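Local coordinates for protein dehydroascorbate reductase (Chlamydomonas reinhardtii, PDB 5XFT) that probably catalyses the glutathione-dependent reduction of dehydroascorbate to ascorbate, as a member of the glutathione S-transferase superfamily, at residues E32-P37 / V80-Q85; A165-K170 / Y202-I207. All blocks are in the same frame, centred on the assembly; numbering follows the deposited sequence.

Interaction 1 of 2, residues E32-P37 / V80-Q85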
ATOM      1  N   GLU A  32      -8.053   0.931  -8.924  1.00 30.10           N
ATOM      2  CA  GLU A  32      -7.774   0.036 -10.043  1.00 26.12           C
ATOM      3  C   GLU A  32      -8.590  -1.248  -9.943  1.00 30.50           C
ATOM      4  O   GLU A  32      -9.064  -1.773 -10.961  1.00 30.96           O
ATOM      5  CB  GLU A  32      -6.282  -0.283 -10.086  1.00 23.35           C
ATOM      6  CG  GLU A  32      -5.413   0.891 -10.488  1.00 24.97           C
ATOM      7  CD  GLU A  32      -5.450   1.146 -11.981  1.00 29.70           C
ATOM      8  OE1 GLU A  32      -5.772   0.200 -12.733  1.00 27.95           O
ATOM      9  OE2 GLU A  32      -5.168   2.292 -12.401  1.00 30.99           O
ATOM     10  N   ALA A  33      -8.762  -1.769  -8.724  1.00 23.98           N
ATOM     11  CA  ALA A  33      -9.483  -3.023  -8.541  1.00 25.05           C
ATOM     12  C   ALA A  33     -10.949  -2.893  -8.936  1.00 29.25           C
ATOM     13  O   ALA A  33     -11.529  -3.840  -9.481  1.00 32.53           O
ATOM     14  CB  ALA A  33      -9.367  -3.491  -7.090  1.00 20.74           C
ATOM     15  N   LYS A  34     -11.557  -1.740  -8.671  1.00 23.96           N
ATOM     16  CA  LYS A  34     -12.922  -1.461  -9.083  1.00 19.76           C
ATOM     17  C   LYS A  34     -13.012  -0.832 -10.467  1.00 21.59           C
ATOM     18  O   LYS A  34     -14.100  -0.406 -10.866  1.00 26.39           O
ATOM     19  CB  LYS A  34     -13.608  -0.555  -8.059  1.00 18.32           C
ATOM     20  CG  LYS A  34     -13.691  -1.160  -6.677  1.00 19.61           C
ATOM     21  CD  LYS A  34     -13.981  -0.117  -5.614  1.00 22.88           C
ATOM     22  CE  LYS A  34     -14.891  -0.688  -4.533  1.00 26.75           C
ATOM     23  NZ  LYS A  34     -16.095  -1.341  -5.129  1.00 36.49           N
ATOM     24  N   LYS A  35     -11.898  -0.761 -11.199  1.00 30.55           N
ATOM     25  CA  LYS A  35     -11.865  -0.206 -12.556  1.00 34.69           C
ATOM     26  C   LYS A  35     -12.509   1.178 -12.621  1.00 35.14           C
ATOM     27  O   LYS A  35     -13.058   1.573 -13.650  1.00 33.18           O
ATOM     28  CB  LYS A  35     -12.525  -1.156 -13.556  1.00 41.33           C
ATOM     29  CG  LYS A  35     -12.045  -2.588 -13.437  1.00 49.02           C
ATOM     30  CD  LYS A  35     -12.133  -3.330 -14.762  1.00 56.54           C
ATOM     31  CE  LYS A  35     -12.061  -4.832 -14.527  1.00 62.29           C
ATOM     32  NZ  LYS A  35     -10.710  -5.227 -14.013  1.00 63.96           N
ATOM     33  N   LEU A  36     -12.464   1.923 -11.499  1.00 37.76           N
ATOM     34  CA  LEU A  36     -12.979   3.284 -11.481  1.00 29.53           C
ATOM     35  C   LEU A  36     -11.936   4.240 -12.049  1.00 34.06           C
ATOM     36  O   LEU A  36     -10.747   4.117 -11.741  1.00 43.37           O
ATOM     37  CB  LEU A  36     -13.347   3.705 -10.064  1.00 25.87           C
ATOM     38  CG  LEU A  36     -14.561   2.994  -9.479  1.00 24.87           C
ATOM     39  CD1 LEU A  36     -14.571   3.121  -7.970  1.00 25.03           C
ATOM     40  CD2 LEU A  36     -15.827   3.580 -10.067  1.00 23.35           C
ATOM     41  N   PRO A  37     -12.346   5.188 -12.882  1.00 33.39           N
ATOM     42  CA  PRO A  37     -11.384   6.155 -13.416  1.00 30.85           C
ATOM     43  C   PRO A  37     -11.000   7.186 -12.366  1.00 25.13           C
ATOM     44  O   PRO A  37     -11.778   7.529 -11.471  1.00 19.20           O
ATOM     45  CB  PRO A  37     -12.137   6.797 -14.586  1.00 34.28           C
ATOM     46  CG  PRO A  37     -13.580   6.699 -14.185  1.00 36.23           C
ATOM     47  CD  PRO A  37     -13.713   5.420 -13.384  1.00 34.88           C
ATOM     48  N   VAL A  80     -13.318   2.848   2.607  1.00 25.93           N
ATOM     49  CA  VAL A  80     -14.637   2.450   3.096  1.00 29.22           C
ATOM     50  C   VAL A  80     -15.734   3.252   2.403  1.00 26.97           C
ATOM     51  O   VAL A  80     -16.760   2.699   1.987  1.00 25.02           O
ATOM     52  CB  VAL A  80     -14.703   2.590   4.626  1.00 39.10           C
ATOM     53  CG1 VAL A  80     -16.116   2.338   5.121  1.00 46.14           C
ATOM     54  CG2 VAL A  80     -13.735   1.619   5.271  1.00 38.87           C
ATOM     55  N   HIS A  81     -15.538   4.567   2.270  1.00 30.95           N
ATOM     56  CA  HIS A  81     -16.432   5.383   1.452  1.00 28.64           C
ATOM     57  C   HIS A  81     -16.527   4.828   0.036  1.00 23.23           C
ATOM     58  O   HIS A  81     -17.608   4.787  -0.567  1.00 21.98           O
ATOM     59  CB  HIS A  81     -15.922   6.827   1.437  1.00 30.10           C
ATOM     60  CG  HIS A  81     -16.532   7.680   0.372  1.00 32.83           C
ATOM     61  ND1 HIS A  81     -17.561   8.563   0.624  1.00 32.61           N
ATOM     62  CD2 HIS A  81     -16.254   7.795  -0.949  1.00 31.70           C
ATOM     63  CE1 HIS A  81     -17.893   9.180  -0.494  1.00 26.74           C
ATOM     64  NE2 HIS A  81     -17.118   8.731  -1.465  1.00 28.56           N
ATOM     65  N   LEU A  82     -15.394   4.394  -0.507  1.00 19.82           N
ATOM     66  CA  LEU A  82     -15.368   3.792  -1.829  1.00 20.36           C
ATOM     67  C   LEU A  82     -16.269   2.569  -1.882  1.00 27.21           C
ATOM     68  O   LEU A  82     -17.091   2.430  -2.793  1.00 24.29           O
ATOM     69  CB  LEU A  82     -13.928   3.432  -2.189  1.00 27.81           C
ATOM     70  CG  LEU A  82     -13.673   2.858  -3.578  1.00 43.80           C
ATOM     71  CD1 LEU A  82     -14.048   3.878  -4.633  1.00 47.64           C
ATOM     72  CD2 LEU A  82     -12.221   2.449  -3.724  1.00 44.62           C
ATOM     73  N   GLU A  83     -16.146   1.676  -0.893  1.00 32.99           N
ATOM     74  CA  GLU A  83     -16.953   0.461  -0.902  1.00 31.70           C
ATOM     75  C   GLU A  83     -18.436   0.755  -0.698  1.00 37.91           C
ATOM     76  O   GLU A  83     -19.289   0.018  -1.207  1.00 43.86           O
ATOM     77  CB  GLU A  83     -16.445  -0.503   0.166  1.00 30.18           C
ATOM     78  CG  GLU A  83     -16.832  -1.960  -0.081  1.00 36.33           C
ATOM     79  CD  GLU A  83     -15.997  -2.616  -1.151  1.00 43.15           C
ATOM     80  OE1 GLU A  83     -14.845  -2.186  -1.330  1.00 45.49           O
ATOM     81  OE2 GLU A  83     -16.491  -3.565  -1.795  1.00 53.31           O
ATOM     82  N   LYS A  84     -18.766   1.814   0.040  1.00 38.04           N
ATOM     83  CA  LYS A  84     -20.170   2.160   0.227  1.00 30.67           C
ATOM     84  C   LYS A  84     -20.769   2.736  -1.048  1.00 32.44           C
ATOM     85  O   LYS A  84     -21.894   2.393  -1.425  1.00 37.96           O
ATOM     86  CB  LYS A  84     -20.317   3.150   1.379  1.00 31.96           C
ATOM     87  CG  LYS A  84     -21.757   3.433   1.765  1.00 31.23           C
ATOM     88  CD  LYS A  84     -21.834   4.505   2.841  1.00 36.41           C
ATOM     89  CE  LYS A  84     -23.275   4.866   3.149  1.00 44.90           C
ATOM     90  NZ  LYS A  84     -23.389   6.097   3.985  1.00 48.24           N
ATOM     91  N   GLN A  85     -20.033   3.616  -1.730  1.00 30.98           N
ATOM     92  CA  GLN A  85     -20.582   4.256  -2.921  1.00 30.10           C
ATOM     93  C   GLN A  85     -20.557   3.343  -4.144  1.00 29.95           C
ATOM     94  O   GLN A  85     -21.407   3.487  -5.031  1.00 29.68           O
ATOM     95  CB  GLN A  85     -19.829   5.553  -3.220  1.00 33.77           C
ATOM     96  CG  GLN A  85     -19.901   6.579  -2.100  1.00 42.53           C
ATOM     97  CD  GLN A  85     -21.328   6.871  -1.660  1.00 47.87           C
ATOM     98  OE1 GLN A  85     -21.673   6.720  -0.484  1.00 51.98           O
ATOM     99  NE2 GLN A  85     -22.165   7.293  -2.602  1.00 42.20           N
TER

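Interaction 2 of 2, residues A165-K170 / Y202-I207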
ATOM      1  N   ALA A 165       8.471  -3.801   2.486  1.00 30.76           N
ATOM      2  CA  ALA A 165       9.226  -4.646   3.407  1.00 27.51           C
ATOM      3  C   ALA A 165      10.319  -5.415   2.674  1.00 28.63           C
ATOM      4  O   ALA A 165      11.497  -5.348   3.047  1.00 33.63           O
ATOM      5  CB  ALA A 165       8.287  -5.601   4.146  1.00 20.99           C
ATOM      6  N   VAL A 166       9.955  -6.141   1.614  1.00 26.66           N
ATOM      7  CA  VAL A 166      10.958  -6.962   0.943  1.00 32.99           C
ATOM      8  C   VAL A 166      12.003  -6.085   0.258  1.00 40.56           C
ATOM      9  O   VAL A 166      13.211  -6.327   0.389  1.00 44.33           O
ATOM     10  CB  VAL A 166      10.299  -7.966  -0.030  1.00 33.36           C
ATOM     11  CG1 VAL A 166       9.324  -8.866   0.716  1.00 30.00           C
ATOM     12  CG2 VAL A 166       9.590  -7.270  -1.178  1.00 40.08           C
ATOM     13  N   VAL A 167      11.570  -5.022  -0.430  1.00 43.30           N
ATOM     14  CA  VAL A 167      12.519  -4.192  -1.171  1.00 35.78           C
ATOM     15  C   VAL A 167      13.473  -3.487  -0.215  1.00 28.18           C
ATOM     16  O   VAL A 167      14.702  -3.615  -0.316  1.00 32.65           O
ATOM     17  CB  VAL A 167      11.775  -3.185  -2.063  1.00 39.23           C
ATOM     18  CG1 VAL A 167      12.747  -2.162  -2.627  1.00 35.58           C
ATOM     19  CG2 VAL A 167      11.051  -3.911  -3.188  1.00 42.49           C
ATOM     20  N   ALA A 168      12.913  -2.739   0.736  1.00 27.09           N
ATOM     21  CA  ALA A 168      13.735  -1.931   1.626  1.00 25.33           C
ATOM     22  C   ALA A 168      14.612  -2.799   2.514  1.00 32.56           C
ATOM     23  O   ALA A 168      15.787  -2.481   2.733  1.00 36.34           O
ATOM     24  CB  ALA A 168      12.848  -1.022   2.474  1.00 18.18           C
ATOM     25  N   LEU A 169      14.064  -3.896   3.040  1.00 36.30           N
ATOM     26  CA  LEU A 169      14.867  -4.744   3.916  1.00 34.30           C
ATOM     27  C   LEU A 169      16.002  -5.404   3.148  1.00 33.28           C
ATOM     28  O   LEU A 169      17.128  -5.488   3.651  1.00 33.71           O
ATOM     29  CB  LEU A 169      13.993  -5.794   4.594  1.00 33.04           C
ATOM     30  CG  LEU A 169      13.112  -5.328   5.755  1.00 26.61           C
ATOM     31  CD1 LEU A 169      12.385  -6.523   6.338  1.00 28.55           C
ATOM     32  CD2 LEU A 169      13.918  -4.618   6.819  1.00 27.34           C
ATOM     33  N   LYS A 170      15.733  -5.860   1.921  1.00 32.31           N
ATOM     34  CA  LYS A 170      16.805  -6.430   1.112  1.00 31.18           C
ATOM     35  C   LYS A 170      17.881  -5.394   0.817  1.00 41.90           C
ATOM     36  O   LYS A 170      19.074  -5.720   0.787  1.00 47.14           O
ATOM     37  CB  LYS A 170      16.237  -7.004  -0.185  1.00 38.19           C
ATOM     38  CG  LYS A 170      17.286  -7.395  -1.218  1.00 44.46           C
ATOM     39  CD  LYS A 170      18.207  -8.491  -0.707  1.00 53.36           C
ATOM     40  CE  LYS A 170      19.098  -9.022  -1.822  1.00 60.78           C
ATOM     41  NZ  LYS A 170      19.936  -7.953  -2.438  1.00 66.59           N
ATOM     42  N   TYR A 202       5.357   2.085  -8.596  1.00 36.38           N
ATOM     43  CA  TYR A 202       6.325   3.177  -8.580  1.00 30.85           C
ATOM     44  C   TYR A 202       7.771   2.693  -8.665  1.00 38.93           C
ATOM     45  O   TYR A 202       8.652   3.487  -9.011  1.00 41.55           O
ATOM     46  CB  TYR A 202       6.133   4.038  -7.326  1.00 16.50           C
ATOM     47  CG  TYR A 202       5.690   3.263  -6.106  1.00 18.47           C
ATOM     48  CD1 TYR A 202       6.614   2.600  -5.308  1.00 20.20           C
ATOM     49  CD2 TYR A 202       4.347   3.192  -5.752  1.00 17.71           C
ATOM     50  CE1 TYR A 202       6.212   1.887  -4.188  1.00 20.53           C
ATOM     51  CE2 TYR A 202       3.937   2.489  -4.634  1.00 21.27           C
ATOM     52  CZ  TYR A 202       4.876   1.835  -3.856  1.00 22.76           C
ATOM     53  OH  TYR A 202       4.482   1.125  -2.744  1.00 21.77           O
ATOM     54  N   GLY A 203       8.041   1.428  -8.355  1.00 35.85           N
ATOM     55  CA  GLY A 203       9.371   0.883  -8.536  1.00 31.09           C
ATOM     56  C   GLY A 203      10.183   0.860  -7.248  1.00 31.04           C
ATOM     57  O   GLY A 203       9.869   1.527  -6.258  1.00 33.00           O
ATOM     58  N   THR A 204      11.276   0.084  -7.278  1.00 35.13           N
ATOM     59  CA  THR A 204      12.038  -0.173  -6.058  1.00 31.67           C
ATOM     60  C   THR A 204      12.925   1.003  -5.672  1.00 29.45           C
ATOM     61  O   THR A 204      13.156   1.230  -4.477  1.00 28.09           O
ATOM     62  CB  THR A 204      12.888  -1.438  -6.201  1.00 37.56           C
ATOM     63  OG1 THR A 204      13.973  -1.199  -7.104  1.00 35.80           O
ATOM     64  CG2 THR A 204      12.044  -2.601  -6.719  1.00 40.80           C
ATOM     65  N   GLU A 205      13.430   1.764  -6.644  1.00 26.51           N
ATOM     66  CA  GLU A 205      14.244   2.921  -6.290  1.00 31.16           C
ATOM     67  C   GLU A 205      13.405   3.977  -5.602  1.00 32.62           C
ATOM     68  O   GLU A 205      13.896   4.677  -4.716  1.00 32.98           O
ATOM     69  CB  GLU A 205      14.928   3.536  -7.512  1.00 46.00           C
ATOM     70  CG  GLU A 205      15.512   2.560  -8.523  1.00 63.36           C
ATOM     71  CD  GLU A 205      14.446   1.820  -9.321  1.00 80.80           C
ATOM     72  OE1 GLU A 205      14.393   0.583  -9.200  1.00 89.36           O
ATOM     73  OE2 GLU A 205      13.673   2.469 -10.061  1.00 86.12           O
ATOM     74  N   ALA A 206      12.150   4.141  -6.024  1.00 31.25           N
ATOM     75  CA  ALA A 206      11.269   5.055  -5.309  1.00 26.75           C
ATOM     76  C   ALA A 206      11.165   4.658  -3.842  1.00 30.20           C
ATOM     77  O   ALA A 206      11.222   5.516  -2.953  1.00 30.48           O
ATOM     78  CB  ALA A 206       9.890   5.089  -5.971  1.00 15.35           C
ATOM     79  N   ILE A 207      11.049   3.353  -3.570  1.00 23.46           N
ATOM     80  CA  ILE A 207      11.002   2.872  -2.190  1.00 21.52           C
ATOM     81  C   ILE A 207      12.309   3.186  -1.469  1.00 19.21           C
ATOM     82  O   ILE A 207      12.316   3.711  -0.346  1.00 20.93           O
ATOM     83  CB  ILE A 207      10.700   1.362  -2.164  1.00 19.50           C
ATOM     84  CG1 ILE A 207       9.428   1.058  -2.961  1.00 25.74           C
ATOM     85  CG2 ILE A 207      10.587   0.867  -0.730  1.00 12.61           C
ATOM     86  CD1 ILE A 207       9.118  -0.437  -3.091  1.00 25.73           C
TER

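Interaction 1 of 2, residues E32-P37 / V80-Q85
Lys34 lays its aliphatic chain over Leu82, and the close part of this contact is apolar: CD of Lys34 lies 3.6 Å from CG of Leu82, while Leu36 CD1 meets Leu82 CD1 at 3.5 Å. In both pairs the side chains run past each other in opposite directions, so that branched carbons and methylenes interleave between backbones whose nearest CA atoms, those of Lys34 and Leu82, stay 9.3 Å apart. Leu82 reaches across because its CG stands anti to the backbone N (chi1 -177°). Toward Glu83 the contact turns polar, and the charged atoms stay loosely placed: Lys34 crosses Glu83 at about a right angle, and its NZ remains 4.0 Å from Glu83 OE2, too far for a salt bridge though probably still favourable. Each charge has better partners: NZ donates to the carbonyl oxygens of His86 and Pro89, and Glu83 OE2 accepts from Leu91 N and Ser90 OG. A lysine suits this place because one chain supplies both apolar methylenes and a cation; an alanine here would probably leave those two carbonyls without their donor and open a gap beside CG and CD2 of Leu82. Lys35, with positive phi, closes helix 22-33 through a Schellman motif, turning the chain so that Leu36 follows onto Leu82 just before strand 38-43. Helix 75-85 thus packs beside the end of helix 22-33 in the thioredoxin-like domain, Leu82 also touching Ala30 and Tyr31.

Interaction 2 of 2, residues A165-K170 / Y202-I207
Helix 153-173 and the start of the last helix, 204-212, come close at two points, with CA atoms 6.3 Å apart at Val167 and Thr204 and 6.7 Å apart at Ala168 and Ile207. Both helices belong to the all-helical C-terminal part of a glutathione S-transferase fold. Gly203 occupies the N-cap position, with backbone angles that would jam a CB against the preceding carbonyl oxygen, which calls for glycine. Val167 fills the gap between the helices. Its CG1, anti to the backbone N (chi1 169°), reaches Thr204 CB at 3.6 Å, while CG2 lies near the methyl CG2 of Thr204 and the CD1 of Ile207. The valine crosses each partner at about a right angle, and both of its methyls touch both of them; a compact beta-branched residue suits so narrow a spacing. Ile207 extends CD1 to 4.0 Å from Val167 CB, and its CG2 branch looks onto the small methyl of Ala168, a looser touch. Alanine keeps that side low, where Phe107 and Leu111 of helix 103-112 and Trp211 also crowd in. Tyr163 of helix 153-173 extends the apolar patch against Thr204 and Ile207. Threonine suits the margin because it has two characters: its methyl faces the valine, while its hydroxyl OG1 donates to Glu205 OE1 at 2.8 Å, arriving from above the carboxylate plane, 37° out of it.

In the fold
The two contacts come in series along the chain: interaction 1 closes before interaction 2 opens. Their centres lie 26 Å apart on opposite sides of the chain's centre, and their nearest atoms remain about 11 Å from each other. Interaction 1 joins helices 22-33 and 75-85 within the thioredoxin-like N-terminal domain, whereas interaction 2 joins helices 153-173 and 204-212 in the helical C-terminal part, so each lies within one half of the two-part glutathione S-transferase fold. They share no helix, but Tyr202, ahead of the last helix, hydrogen-bonds His25 on helix 22-33, whose far end enters interaction 1. That bond ties the C-terminal helical part to the N-terminal domain.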